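Local coordinates for protein gamma-glutamyltranspeptidase (Ggt) (Helicobacter pylori 26695, PDB 5BPK) that probably cleaves gamma-glutamyl bonds of compounds such as glutathione and hands the gamma-glutamyl group to water or an acceptor, as an N-terminal nucleophile hydrolase, at residues B[1-9]-B[14-22]; B[159-167]-B[179-188]. All blocks are in the same frame, centred on the assembly; numbering follows the deposited sequence.

Contact 1: B[1-9]-B[14-22]; sequences TTHYSVADR and VSVTYTINA. With 4UD ((2S)-amino[(5S)-4,5-dihydro-1,2-oxazol-5-yl]acetic acid), chain O.
T2, Y4 and V6 pair with Y18, V16 and V14 through the backbone of an antiparallel hairpin. Six N-H to C=O bonds join the strands, among them V16 N to Y4 O at 2.9 Å. Their side chains share one face. V16 CB packs on one face of the Y4 ring, 3.7 Å from the centroid and 17° off the normal. The Y4 edge meets the Y18 ring in an offset edge-to-face pair, planes at 86°. T2 CG2 packs at the Y18 ring edge.

The other face is polar. With CG anti to the backbone N (chi1 -178°), the H3 ring reaches over to T17 with its edge, ND1 hydrogen-bonded to OG1 at 2.7 Å. H3 NE2 donates to S5 OG, which also bonds N165.

At the open end lies the active site. T1 OG1 is covalently bonded to C3 of the bound 4UD, probably derived from acivicin, at 1.3 Å. N21 OD1 accepts from 4UD N7 at 2.8 Å and also bonds Y54. T19 OG1 accepts from N21 N in an ST turn.

The S5 and S15 side chains pack on strand 84-89, S5 also on 166-171. The neighbouring chain continues the sheet with an antiparallel strand.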
ATOM      1  N   THR B   1      -0.479  -6.416   1.543  0.50 14.89           N
ATOM      2  CA  THR B   1      -0.421  -4.990   1.962  0.50 14.91           C
ATOM      3  C   THR B   1      -1.472  -4.621   2.982  0.50 12.47           C
ATOM      4  O   THR B   1      -2.490  -5.290   3.141  0.50  9.65           O
ATOM      5  CB  THR B   1      -0.714  -4.087   0.795  0.50 16.17           C
ATOM      6  OG1 THR B   1      -0.861  -4.889  -0.376  0.50 23.52           O
ATOM      7  CG2 THR B   1       0.366  -3.022   0.632  0.50 21.73           C
ATOM      8  N   THR B   2      -1.237  -3.509   3.658  1.00 11.52           N
ATOM      9  CA  THR B   2      -2.249  -2.970   4.555  1.00 11.35           C
ATOM     10  C   THR B   2      -2.046  -1.458   4.670  1.00  9.87           C
ATOM     11  O   THR B   2      -0.928  -0.967   4.559  1.00 10.40           O
ATOM     12  CB  THR B   2      -2.201  -3.678   5.937  1.00 12.07           C
ATOM     13  OG1 THR B   2      -3.424  -3.454   6.649  1.00 11.94           O
ATOM     14  CG2 THR B   2      -1.009  -3.227   6.781  1.00 11.59           C
ATOM     15  N   HIS B   3      -3.154  -0.729   4.793  1.00  9.75           N
ATOM     16  CA  HIS B   3      -3.122   0.720   4.911  1.00  9.93           C
ATOM     17  C   HIS B   3      -3.689   1.157   6.257  1.00  8.93           C
ATOM     18  O   HIS B   3      -4.706   0.628   6.707  1.00  9.46           O
ATOM     19  CB  HIS B   3      -3.934   1.412   3.805  1.00 10.73           C
ATOM     20  CG  HIS B   3      -3.861   2.895   3.908  1.00 10.11           C
ATOM     21  ND1 HIS B   3      -2.761   3.593   3.474  1.00  9.49           N
ATOM     22  CD2 HIS B   3      -4.662   3.795   4.526  1.00  9.50           C
ATOM     23  CE1 HIS B   3      -2.900   4.866   3.796  1.00  9.95           C
ATOM     24  NE2 HIS B   3      -4.051   5.015   4.426  1.00 10.34           N
ATOM     25  N   TYR B   4      -3.058   2.147   6.879  1.00  7.61           N
ATOM     26  CA  TYR B   4      -3.659   2.793   8.039  1.00  8.93           C
ATOM     27  C   TYR B   4      -3.557   4.318   7.987  1.00  9.94           C
ATOM     28  O   TYR B   4      -2.668   4.864   7.360  1.00 10.08           O
ATOM     29  CB  TYR B   4      -3.096   2.194   9.322  1.00 10.18           C
ATOM     30  CG  TYR B   4      -1.607   2.312   9.582  1.00  9.92           C
ATOM     31  CD1 TYR B   4      -0.713   1.306   9.182  1.00  8.92           C
ATOM     32  CD2 TYR B   4      -1.101   3.384  10.302  1.00 10.10           C
ATOM     33  CE1 TYR B   4       0.655   1.402   9.462  1.00  9.46           C
ATOM     34  CE2 TYR B   4       0.267   3.493  10.588  1.00  9.74           C
ATOM     35  CZ  TYR B   4       1.134   2.495  10.191  1.00 10.17           C
ATOM     36  OH  TYR B   4       2.472   2.616  10.503  1.00 10.52           O
ATOM     37  N   SER B   5      -4.513   4.974   8.643  1.00  9.15           N
ATOM     38  CA  SER B   5      -4.733   6.396   8.548  1.00 10.25           C
ATOM     39  C   SER B   5      -4.886   6.966   9.951  1.00  8.80           C
ATOM     40  O   SER B   5      -5.626   6.403  10.775  1.00  9.94           O
ATOM     41  CB  SER B   5      -6.001   6.680   7.736  1.00 11.09           C
ATOM     42  OG  SER B   5      -5.858   6.297   6.365  1.00 10.59           O
ATOM     43  N   VAL B   6      -4.229   8.099  10.201  1.00  9.61           N
ATOM     44  CA  VAL B   6      -4.270   8.743  11.506  1.00 10.59           C
ATOM     45  C   VAL B   6      -4.434  10.251  11.335  1.00 10.69           C
ATOM     46  O   VAL B   6      -3.783  10.858  10.492  1.00 11.01           O
ATOM     47  CB  VAL B   6      -2.976   8.490  12.344  1.00 11.44           C
ATOM     48  CG1 VAL B   6      -3.169   8.973  13.777  1.00 12.37           C
ATOM     49  CG2 VAL B   6      -2.558   7.000  12.317  1.00 10.89           C
ATOM     50  N   ALA B   7      -5.284  10.849  12.159  1.00 11.72           N
ATOM     51  CA  ALA B   7      -5.402  12.308  12.216  1.00  9.51           C
ATOM     52  C   ALA B   7      -5.600  12.722  13.665  1.00 11.17           C
ATOM     53  O   ALA B   7      -6.430  12.118  14.363  1.00 11.68           O
ATOM     54  CB  ALA B   7      -6.550  12.795  11.346  1.00 11.45           C
ATOM     55  N   ASP B   8      -4.822  13.714  14.113  1.00 12.29           N
ATOM     56  CA  ASP B   8      -4.856  14.165  15.505  1.00 11.92           C
ATOM     57  C   ASP B   8      -5.566  15.519  15.669  1.00 12.20           C
ATOM     58  O   ASP B   8      -6.022  16.115  14.696  1.00 12.78           O
ATOM     59  CB  ASP B   8      -3.454  14.144  16.148  1.00 11.58           C
ATOM     60  CG  ASP B   8      -2.493  15.171  15.573  1.00 12.76           C
ATOM     61  OD1 ASP B   8      -2.923  16.234  15.073  1.00 12.57           O
ATOM     62  OD2 ASP B   8      -1.275  14.906  15.654  1.00 12.58           O
ATOM     63  N   ARG B   9      -5.675  15.987  16.909  0.50 12.70           N
ATOM     64  CA  ARG B   9      -6.442  17.198  17.203  0.50 12.91           C
ATOM     65  C   ARG B   9      -5.757  18.483  16.739  0.50 13.88           C
ATOM     66  O   ARG B   9      -6.415  19.518  16.585  0.50 15.86           O
ATOM     67  CB  ARG B   9      -6.737  17.281  18.703  0.50 11.99           C
ATOM     68  CG  ARG B   9      -5.518  17.525  19.579  0.50 13.43           C
ATOM     69  CD  ARG B   9      -5.799  17.120  21.021  0.50 12.56           C
ATOM     70  NE  ARG B   9      -6.860  17.918  21.643  0.50 13.82           N
ATOM     71  CZ  ARG B   9      -7.252  17.763  22.904  0.50 15.49           C
ATOM     72  NH1 ARG B   9      -8.220  18.518  23.408  0.50 18.26           N
ATOM     73  NH2 ARG B   9      -6.668  16.850  23.665  0.50 14.37           N
ATOM     74  N   VAL B  14      -1.305  11.385   9.055  1.00 10.58           N
ATOM     75  CA  VAL B  14      -0.312  10.426   8.603  1.00 11.25           C
ATOM     76  C   VAL B  14      -1.070   9.297   7.905  1.00 10.01           C
ATOM     77  O   VAL B  14      -1.981   8.693   8.483  1.00 10.62           O
ATOM     78  CB  VAL B  14       0.495   9.851   9.791  1.00 11.08           C
ATOM     79  CG1 VAL B  14       1.552   8.884   9.303  1.00 11.13           C
ATOM     80  CG2 VAL B  14       1.140  10.976  10.607  1.00 13.76           C
ATOM     81  N   SER B  15      -0.683   9.024   6.666  1.00  9.41           N
ATOM     82  CA  SER B  15      -1.304   8.002   5.848  1.00  9.39           C
ATOM     83  C   SER B  15      -0.199   7.021   5.463  1.00  9.75           C
ATOM     84  O   SER B  15       0.763   7.404   4.795  1.00  9.86           O
ATOM     85  CB  SER B  15      -1.931   8.657   4.627  1.00 10.48           C
ATOM     86  OG  SER B  15      -2.789   7.769   3.954  1.00 12.51           O
ATOM     87  N   VAL B  16      -0.302   5.783   5.957  1.00  9.50           N
ATOM     88  CA  VAL B  16       0.768   4.797   5.815  1.00  9.19           C
ATOM     89  C   VAL B  16       0.263   3.555   5.088  1.00  8.37           C
ATOM     90  O   VAL B  16      -0.703   2.926   5.537  1.00  8.84           O
ATOM     91  CB  VAL B  16       1.318   4.339   7.175  1.00  8.80           C
ATOM     92  CG1 VAL B  16       2.461   3.323   6.960  1.00 10.80           C
ATOM     93  CG2 VAL B  16       1.766   5.538   8.031  1.00 12.93           C
ATOM     94  N   THR B  17       0.886   3.227   3.960  1.00  8.36           N
ATOM     95  CA  THR B  17       0.682   1.929   3.324  1.00  8.83           C
ATOM     96  C   THR B  17       1.994   1.175   3.396  1.00  8.99           C
ATOM     97  O   THR B  17       3.067   1.683   2.988  1.00 10.06           O
ATOM     98  CB  THR B  17       0.217   2.023   1.854  1.00  8.53           C
ATOM     99  OG1 THR B  17      -0.755   3.063   1.694  1.00  9.76           O
ATOM    100  CG2 THR B  17      -0.396   0.685   1.397  1.00  9.85           C
ATOM    101  N   TYR B  18       1.943  -0.034   3.934  1.00  8.52           N
ATOM    102  CA  TYR B  18       3.163  -0.837   4.017  1.00  9.41           C
ATOM    103  C   TYR B  18       2.851  -2.321   3.884  1.00  8.75           C
ATOM    104  O   TYR B  18       1.672  -2.728   3.887  1.00  9.55           O
ATOM    105  CB  TYR B  18       3.990  -0.456   5.261  1.00 10.16           C
ATOM    106  CG  TYR B  18       3.649  -1.127   6.592  1.00  9.48           C
ATOM    107  CD1 TYR B  18       2.341  -1.467   6.937  1.00  9.56           C
ATOM    108  CD2 TYR B  18       4.644  -1.366   7.528  1.00  9.11           C
ATOM    109  CE1 TYR B  18       2.051  -2.082   8.154  1.00 11.09           C
ATOM    110  CE2 TYR B  18       4.363  -1.984   8.751  1.00 10.08           C
ATOM    111  CZ  TYR B  18       3.069  -2.341   9.053  1.00 10.65           C
ATOM    112  OH  TYR B  18       2.777  -2.959  10.248  1.00 12.12           O
ATOM    113  N   THR B  19       3.890  -3.129   3.701  1.00  9.79           N
ATOM    114  CA  THR B  19       3.680  -4.430   3.080  1.00 10.38           C
ATOM    115  C   THR B  19       4.903  -5.325   3.064  1.00 10.85           C
ATOM    116  O   THR B  19       6.032  -4.847   3.137  1.00 10.67           O
ATOM    117  CB  THR B  19       3.222  -4.219   1.604  1.00 10.04           C
ATOM    118  OG1 THR B  19       2.687  -5.435   1.062  1.00 12.48           O
ATOM    119  CG2 THR B  19       4.372  -3.704   0.739  1.00 11.02           C
ATOM    120  N   ILE B  20       4.639  -6.623   2.936  1.00 10.40           N
ATOM    121  CA  ILE B  20       5.637  -7.606   2.534  1.00 10.86           C
ATOM    122  C   ILE B  20       5.329  -8.175   1.127  1.00 11.33           C
ATOM    123  O   ILE B  20       5.926  -9.153   0.702  1.00 12.43           O
ATOM    124  CB  ILE B  20       5.814  -8.713   3.607  1.00  9.66           C
ATOM    125  CG1 ILE B  20       4.467  -9.271   4.106  1.00 11.91           C
ATOM    126  CG2 ILE B  20       6.668  -8.183   4.758  1.00 12.15           C
ATOM    127  CD1 ILE B  20       4.635 -10.455   5.080  1.00 11.33           C
ATOM    128  N   ASN B  21       4.435  -7.473   0.423  1.00 10.66           N
ATOM    129  CA  ASN B  21       3.931  -7.752  -0.922  1.00 11.86           C
ATOM    130  C   ASN B  21       2.792  -8.778  -0.920  1.00 10.92           C
ATOM    131  O   ASN B  21       1.661  -8.419  -0.593  1.00 13.94           O
ATOM    132  CB  ASN B  21       5.032  -8.059  -1.947  1.00 11.35           C
ATOM    133  CG  ASN B  21       4.501  -8.067  -3.369  1.00  9.97           C
ATOM    134  OD1 ASN B  21       3.436  -7.513  -3.634  1.00 12.23           O
ATOM    135  ND2 ASN B  21       5.229  -8.703  -4.281  1.00 11.18           N
ATOM    136  N   ALA B  22       3.056 -10.034  -1.279  1.00 11.67           N
ATOM    137  CA  ALA B  22       2.007 -11.046  -1.233  1.00 11.22           C
ATOM    138  C   ALA B  22       1.556 -11.294   0.208  1.00 10.88           C
ATOM    139  O   ALA B  22       2.171 -10.834   1.155  1.00 12.52           O
ATOM    140  CB  ALA B  22       2.481 -12.351  -1.870  1.00 12.93           C
TER
HETATM  141  C3  4UD O 701      -0.133  -4.429  -1.392  1.00 22.64           C
HETATM  142  C4  4UD O 701       1.627  -3.752  -2.564  1.00 18.07           C
HETATM  143  C5  4UD O 701       1.096  -5.042  -1.967  1.00 23.69           C
HETATM  144  C6  4UD O 701       2.512  -3.912  -3.809  1.00 13.57           C
HETATM  145  C8  4UD O 701       2.999  -2.527  -4.170  1.00 13.00           C
HETATM  146  O9  4UD O 701       3.946  -2.034  -3.607  1.00 13.76           O
HETATM  147  O10 4UD O 701       2.372  -1.811  -5.131  1.00 12.30           O
HETATM  148  N7  4UD O 701       3.681  -4.750  -3.509  1.00 13.67           N
HETATM  149  O2  4UD O 701       0.476  -3.004  -2.949  1.00 24.83           O
HETATM  150  N1  4UD O 701      -0.399  -3.315  -1.989  1.00 27.05           N
HETATM  151  O   HOH W   1       1.856  -8.148   2.468  1.00 17.88           O

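Contact 2: B[159-167]-B[179-188]; sequences PVMGDVNAI and YGSTDPRKEF. With EDO (1,2-ethanediol), chain C; EDO (1,2-ethanediol), chain S; EDO (1,2-ethanediol), chain F.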
ATOM      1  N   PRO B 159     -13.189 -10.906  -7.483  1.00 13.68           N
ATOM      2  CA  PRO B 159     -13.287 -10.670  -6.040  1.00 13.67           C
ATOM      3  C   PRO B 159     -13.192  -9.201  -5.656  1.00 14.36           C
ATOM      4  O   PRO B 159     -12.649  -8.400  -6.407  1.00 13.81           O
ATOM      5  CB  PRO B 159     -12.118 -11.480  -5.477  1.00 16.34           C
ATOM      6  CG  PRO B 159     -11.961 -12.617  -6.462  1.00 15.95           C
ATOM      7  CD  PRO B 159     -12.276 -12.021  -7.797  1.00 14.45           C
ATOM      8  N   VAL B 160     -13.706  -8.856  -4.481  1.00 11.61           N
ATOM      9  CA  VAL B 160     -13.687  -7.474  -4.042  1.00 11.69           C
ATOM     10  C   VAL B 160     -12.266  -6.921  -4.009  1.00  9.57           C
ATOM     11  O   VAL B 160     -11.298  -7.633  -3.697  1.00 12.61           O
ATOM     12  CB  VAL B 160     -14.420  -7.255  -2.679  1.00 12.01           C
ATOM     13  CG1 VAL B 160     -15.895  -7.486  -2.834  1.00 14.79           C
ATOM     14  CG2 VAL B 160     -13.807  -8.097  -1.548  1.00 13.81           C
ATOM     15  N   MET B 161     -12.180  -5.623  -4.280  1.00 10.04           N
ATOM     16  CA  MET B 161     -10.933  -4.919  -4.451  1.00 11.51           C
ATOM     17  C   MET B 161     -10.706  -3.952  -3.306  1.00 11.13           C
ATOM     18  O   MET B 161     -11.514  -3.058  -3.094  1.00 11.17           O
ATOM     19  CB  MET B 161     -10.993  -4.110  -5.738  1.00 12.67           C
ATOM     20  CG  MET B 161     -10.961  -4.930  -6.996  1.00 12.17           C
ATOM     21  SD  MET B 161     -11.041  -3.907  -8.466  1.00 12.36           S
ATOM     22  CE  MET B 161     -12.794  -3.469  -8.487  1.00 13.57           C
ATOM     23  N   GLY B 162      -9.605  -4.125  -2.585  1.00 12.78           N
ATOM     24  CA  GLY B 162      -9.136  -3.116  -1.647  1.00 12.89           C
ATOM     25  C   GLY B 162      -9.540  -3.329  -0.208  1.00 12.38           C
ATOM     26  O   GLY B 162     -10.371  -4.187   0.117  1.00 12.06           O
ATOM     27  N   ASP B 163      -8.962  -2.495   0.653  1.00 11.38           N
ATOM     28  CA  ASP B 163      -9.286  -2.481   2.080  1.00 10.52           C
ATOM     29  C   ASP B 163      -8.899  -1.104   2.616  1.00 11.77           C
ATOM     30  O   ASP B 163      -7.815  -0.890   3.144  1.00 11.24           O
ATOM     31  CB  ASP B 163      -8.574  -3.616   2.818  1.00 10.97           C
ATOM     32  CG  ASP B 163      -8.869  -3.627   4.311  1.00 11.31           C
ATOM     33  OD1 ASP B 163      -9.776  -2.893   4.752  1.00 16.05           O
ATOM     34  OD2 ASP B 163      -8.176  -4.356   5.040  1.00 13.63           O
ATOM     35  N   VAL B 164      -9.800  -0.160   2.411  1.00  9.94           N
ATOM     36  CA  VAL B 164      -9.570   1.232   2.725  1.00 10.06           C
ATOM     37  C   VAL B 164      -9.875   1.539   4.186  1.00 10.01           C
ATOM     38  O   VAL B 164     -10.937   1.200   4.695  1.00 11.39           O
ATOM     39  CB  VAL B 164     -10.448   2.134   1.840  1.00  8.84           C
ATOM     40  CG1 VAL B 164     -10.271   3.625   2.224  1.00 10.91           C
ATOM     41  CG2 VAL B 164     -10.149   1.899   0.356  1.00 11.12           C
ATOM     42  N   ASN B 165      -8.914   2.169   4.852  1.00  9.99           N
ATOM     43  CA  ASN B 165      -9.124   2.776   6.143  1.00  9.46           C
ATOM     44  C   ASN B 165      -8.945   4.266   5.927  1.00  9.50           C
ATOM     45  O   ASN B 165      -7.872   4.710   5.513  1.00 10.81           O
ATOM     46  CB  ASN B 165      -8.150   2.196   7.160  1.00  9.94           C
ATOM     47  CG  ASN B 165      -8.400   0.733   7.386  1.00 10.36           C
ATOM     48  OD1 ASN B 165      -9.503   0.351   7.789  1.00 11.26           O
ATOM     49  ND2 ASN B 165      -7.404  -0.104   7.097  1.00 13.08           N
ATOM     50  N   ALA B 166     -10.012   5.021   6.158  1.00  9.33           N
ATOM     51  CA  ALA B 166     -10.053   6.419   5.778  1.00 10.14           C
ATOM     52  C   ALA B 166     -10.668   7.303   6.866  1.00 10.29           C
ATOM     53  O   ALA B 166     -11.499   6.851   7.664  1.00 11.87           O
ATOM     54  CB  ALA B 166     -10.798   6.579   4.462  1.00 12.47           C
ATOM     55  N   ILE B 167     -10.232   8.559   6.884  1.00 11.25           N
ATOM     56  CA  ILE B 167     -10.717   9.570   7.821  1.00 11.01           C
ATOM     57  C   ILE B 167     -11.124  10.810   7.050  1.00 12.23           C
ATOM     58  O   ILE B 167     -10.433  11.209   6.104  1.00 12.56           O
ATOM     59  CB  ILE B 167      -9.640   9.972   8.861  1.00 11.29           C
ATOM     60  CG1 ILE B 167      -9.214   8.778   9.707  1.00 12.68           C
ATOM     61  CG2 ILE B 167     -10.140  11.109   9.749  1.00 13.86           C
ATOM     62  CD1 ILE B 167      -7.912   9.007  10.511  1.00 13.79           C
ATOM     63  N   TYR B 179     -14.454  11.800  11.250  1.00 12.64           N
ATOM     64  CA  TYR B 179     -15.279  10.682  10.809  1.00 13.05           C
ATOM     65  C   TYR B 179     -14.383   9.640  10.164  1.00 12.75           C
ATOM     66  O   TYR B 179     -13.508   9.974   9.369  1.00 15.10           O
ATOM     67  CB  TYR B 179     -16.337  11.138   9.802  1.00 13.40           C
ATOM     68  CG  TYR B 179     -17.398  12.020  10.401  1.00 17.01           C
ATOM     69  CD1 TYR B 179     -18.294  11.511  11.335  1.00 18.87           C
ATOM     70  CD2 TYR B 179     -17.516  13.349  10.034  1.00 23.94           C
ATOM     71  CE1 TYR B 179     -19.276  12.307  11.893  1.00 21.35           C
ATOM     72  CE2 TYR B 179     -18.503  14.158  10.590  1.00 23.09           C
ATOM     73  CZ  TYR B 179     -19.376  13.629  11.514  1.00 22.43           C
ATOM     74  OH  TYR B 179     -20.351  14.439  12.066  1.00 28.00           O
ATOM     75  N   GLY B 180     -14.593   8.379  10.520  1.00 12.87           N
ATOM     76  CA  GLY B 180     -13.773   7.301  10.006  1.00 13.01           C
ATOM     77  C   GLY B 180     -14.555   6.158   9.409  1.00 11.32           C
ATOM     78  O   GLY B 180     -15.713   5.930   9.740  1.00 12.70           O
ATOM     79  N   SER B 181     -13.897   5.428   8.520  1.00 11.47           N
ATOM     80  CA  SER B 181     -14.450   4.201   8.006  1.00 11.20           C
ATOM     81  C   SER B 181     -13.361   3.169   7.778  1.00 10.50           C
ATOM     82  O   SER B 181     -12.302   3.464   7.201  1.00 11.32           O
ATOM     83  CB  SER B 181     -15.233   4.438   6.712  1.00 12.15           C
ATOM     84  OG  SER B 181     -15.937   3.257   6.329  1.00 13.30           O
ATOM     85  N   THR B 182     -13.645   1.963   8.254  1.00 11.83           N
ATOM     86  CA  THR B 182     -12.969   0.764   7.811  1.00 10.43           C
ATOM     87  C   THR B 182     -13.681   0.279   6.539  1.00 10.65           C
ATOM     88  O   THR B 182     -14.630   0.905   6.055  1.00 11.83           O
ATOM     89  CB  THR B 182     -12.974  -0.313   8.898  1.00 11.64           C
ATOM     90  OG1 THR B 182     -14.318  -0.595   9.279  1.00 13.47           O
ATOM     91  CG2 THR B 182     -12.193   0.156  10.126  1.00 13.34           C
ATOM     92  N   ASP B 183     -13.211  -0.824   5.981  1.00 10.78           N
ATOM     93  CA  ASP B 183     -13.751  -1.320   4.727  1.00 10.74           C
ATOM     94  C   ASP B 183     -14.490  -2.637   4.970  1.00 11.60           C
ATOM     95  O   ASP B 183     -13.908  -3.564   5.535  1.00 15.93           O
ATOM     96  CB  ASP B 183     -12.601  -1.532   3.733  1.00 10.88           C
ATOM     97  CG  ASP B 183     -13.065  -1.617   2.282  1.00  8.75           C
ATOM     98  OD1 ASP B 183     -14.125  -2.238   1.996  1.00 10.98           O
ATOM     99  OD2 ASP B 183     -12.355  -1.050   1.413  1.00 11.59           O
ATOM    100  N   PRO B 184     -15.764  -2.731   4.534  1.00 13.80           N
ATOM    101  CA  PRO B 184     -16.466  -4.009   4.696  1.00 15.49           C
ATOM    102  C   PRO B 184     -15.749  -5.194   4.025  1.00 15.84           C
ATOM    103  O   PRO B 184     -15.960  -6.341   4.413  1.00 19.01           O
ATOM    104  CB  PRO B 184     -17.834  -3.754   4.038  1.00 17.29           C
ATOM    105  CG  PRO B 184     -17.714  -2.497   3.290  1.00 18.91           C
ATOM    106  CD  PRO B 184     -16.653  -1.693   3.981  1.00 14.54           C
ATOM    107  N   ARG B 185     -14.872  -4.909   3.062  1.00 13.56           N
ATOM    108  CA  ARG B 185     -14.160  -5.955   2.310  1.00 14.21           C
ATOM    109  C   ARG B 185     -13.049  -6.648   3.097  1.00 18.06           C
ATOM    110  O   ARG B 185     -12.554  -7.676   2.668  1.00 20.46           O
ATOM    111  CB  ARG B 185     -13.546  -5.366   1.043  1.00 13.90           C
ATOM    112  CG  ARG B 185     -14.541  -4.758   0.081  1.00 10.89           C
ATOM    113  CD  ARG B 185     -13.839  -3.888  -0.934  1.00 12.26           C
ATOM    114  NE  ARG B 185     -14.753  -3.287  -1.900  1.00 10.61           N
ATOM    115  CZ  ARG B 185     -15.492  -2.209  -1.666  1.00 12.29           C
ATOM    116  NH1 ARG B 185     -15.461  -1.611  -0.480  1.00 11.54           N
ATOM    117  NH2 ARG B 185     -16.267  -1.724  -2.625  1.00 11.62           N
ATOM    118  N   LYS B 186     -12.671  -6.079   4.239  1.00 20.96           N
ATOM    119  CA  LYS B 186     -11.527  -6.552   5.021  1.00 25.32           C
ATOM    120  C   LYS B 186     -11.515  -8.078   5.193  1.00 29.01           C
ATOM    121  O   LYS B 186     -10.489  -8.713   4.946  1.00 30.97           O
ATOM    122  CB  LYS B 186     -11.498  -5.854   6.387  1.00 25.64           C
ATOM    123  CG  LYS B 186     -10.222  -6.097   7.216  1.00 29.01           C
ATOM    124  CD  LYS B 186     -10.342  -7.254   8.210  1.00 36.84           C
ATOM    125  CE  LYS B 186     -11.145  -6.884   9.450  1.00 39.52           C
ATOM    126  NZ  LYS B 186     -11.403  -8.072  10.322  1.00 44.81           N
ATOM    127  N   GLU B 187     -12.652  -8.656   5.594  1.00 30.73           N
ATOM    128  CA  GLU B 187     -12.734 -10.094   5.935  1.00 35.47           C
ATOM    129  C   GLU B 187     -13.098 -11.031   4.773  1.00 37.95           C
ATOM    130  O   GLU B 187     -13.340 -12.224   4.988  1.00 38.99           O
ATOM    131  CB  GLU B 187     -13.737 -10.309   7.079  1.00 36.61           C
ATOM    132  CG  GLU B 187     -13.288  -9.736   8.416  1.00 36.61           C
ATOM    133  N   PHE B 188     -13.121 -10.512   3.549  1.00 39.96           N
ATOM    134  CA  PHE B 188     -13.550 -11.300   2.396  1.00 42.53           C
ATOM    135  C   PHE B 188     -12.407 -12.164   1.879  1.00 44.55           C
ATOM    136  O   PHE B 188     -12.413 -13.383   2.061  1.00 47.28           O
ATOM    137  CB  PHE B 188     -14.072 -10.387   1.282  1.00 42.06           C
ATOM    138  CG  PHE B 188     -15.455  -9.831   1.539  1.00 45.92           C
ATOM    139  CD1 PHE B 188     -15.879  -9.503   2.829  1.00 46.53           C
ATOM    140  CD2 PHE B 188     -16.326  -9.610   0.479  1.00 49.19           C
ATOM    141  CE1 PHE B 188     -17.140  -8.986   3.054  1.00 47.52           C
ATOM    142  CE2 PHE B 188     -17.590  -9.086   0.697  1.00 49.90           C
ATOM    143  CZ  PHE B 188     -17.994  -8.777   1.992  1.00 50.04           C
TER
HETATM  144  C1  EDO C 709     -15.591 -11.710  -2.958  1.00 33.93           C
HETATM  145  O1  EDO C 709     -14.303 -11.106  -3.013  1.00 29.25           O
HETATM  146  C2  EDO C 709     -16.471 -11.025  -3.987  1.00 33.55           C
HETATM  147  O2  EDO C 709     -17.726 -11.693  -4.110  1.00 40.74           O
HETATM  148  C1  EDO S 705     -18.468   1.811   8.740  1.00 17.18           C
HETATM  149  O1  EDO S 705     -17.819   1.558   7.474  1.00 20.21           O
HETATM  150  C2  EDO S 705     -17.549   2.639   9.628  1.00 16.00           C
HETATM  151  O2  EDO S 705     -16.301   1.974   9.841  1.00 16.38           O
HETATM  152  C1  EDO F 402      -7.041  -9.359   5.038  1.00 37.87           C
HETATM  153  O1  EDO F 402      -7.221  -8.357   6.048  1.00 38.12           O
HETATM  154  C2  EDO F 402      -6.409 -10.602   5.655  1.00 37.76           C
HETATM  155  O2  EDO F 402      -5.067 -10.820   5.189  1.00 35.13           O
HETATM  156  O   HOH W   2      -9.941  -6.871   1.037  1.00 38.16           O
HETATM  157  O   HOH W   3     -10.657  -1.942   7.023  1.00 14.30           O
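The contact is the open end of the beta hairpin 166-171/176-181, where the regular pairing gives way to the last modelled turn of the chain. A166 and S181 form the hydrogen-bonded pair, with A166 N to S181 O at 3.0 Å and S181 N to A166 O at 2.9 Å. I167 and G180 follow as a non-hydrogen-bonded pair.

Past the strands, D183 takes over from the backbone. Its OD2 accepts from V164 N at 2.9 Å on the anti lone pair, and the bond is nearly straight (174°). Its CG is anti to the backbone N (chi1 -162°), which directs the carboxylate at the 159-167 segment. OD1 takes two donors of R185. The backbone N comes from above the carboxylate plane and closes an Asx turn. NH1 comes on the syn side as a salt bridge of 2.9 Å, and the carboxylate oxygen lies in the guanidinium plane.

The R185 chain is extended from CG to NE. Its CG touches V160 CB at 3.7 Å, and its CD lies near M161 O. V160 CG2 meets F188 CD2 at 3.6 Å, the two side chains crossing at about a right angle. Water 3 joins D163 OD1, N165 OD1 and D183 N.

R123 adds a salt bridge to D183 OD2, and E136 one to R185 NH2. D163 OD2 bonds S43 of the neighbouring chain. With both oxygens of D183 engaged by N-H donors, two of them from arginine side chains, the carboxylate is probably held in its charged form and fixed in rotation.

Overall arrangement
Contact 1 is nearly a whole antiparallel hairpin; contact 2 is the mouth of another and the loops beyond it. Contact 1 is buried, contact 2 partly, with T182, K186 and F188 exposed. Their centres lie 12 Å apart, and they touch: N165 ND2 probably bonds H3 O, while I167 CD1 packs near A7 N. Strand 2-8 thus lies against the start of strand 166-171. Contact 1 keeps regular pairing, then opens into the inhibitor pocket. Contact 2 has one hydrogen-bonded pair and relies also on a salt bridge within 179-188, whose carboxylate grips V164 N, and on waters. The ring-on-ring pair is in contact 1. Strands of the neighbouring chain extend the sheet of each contact.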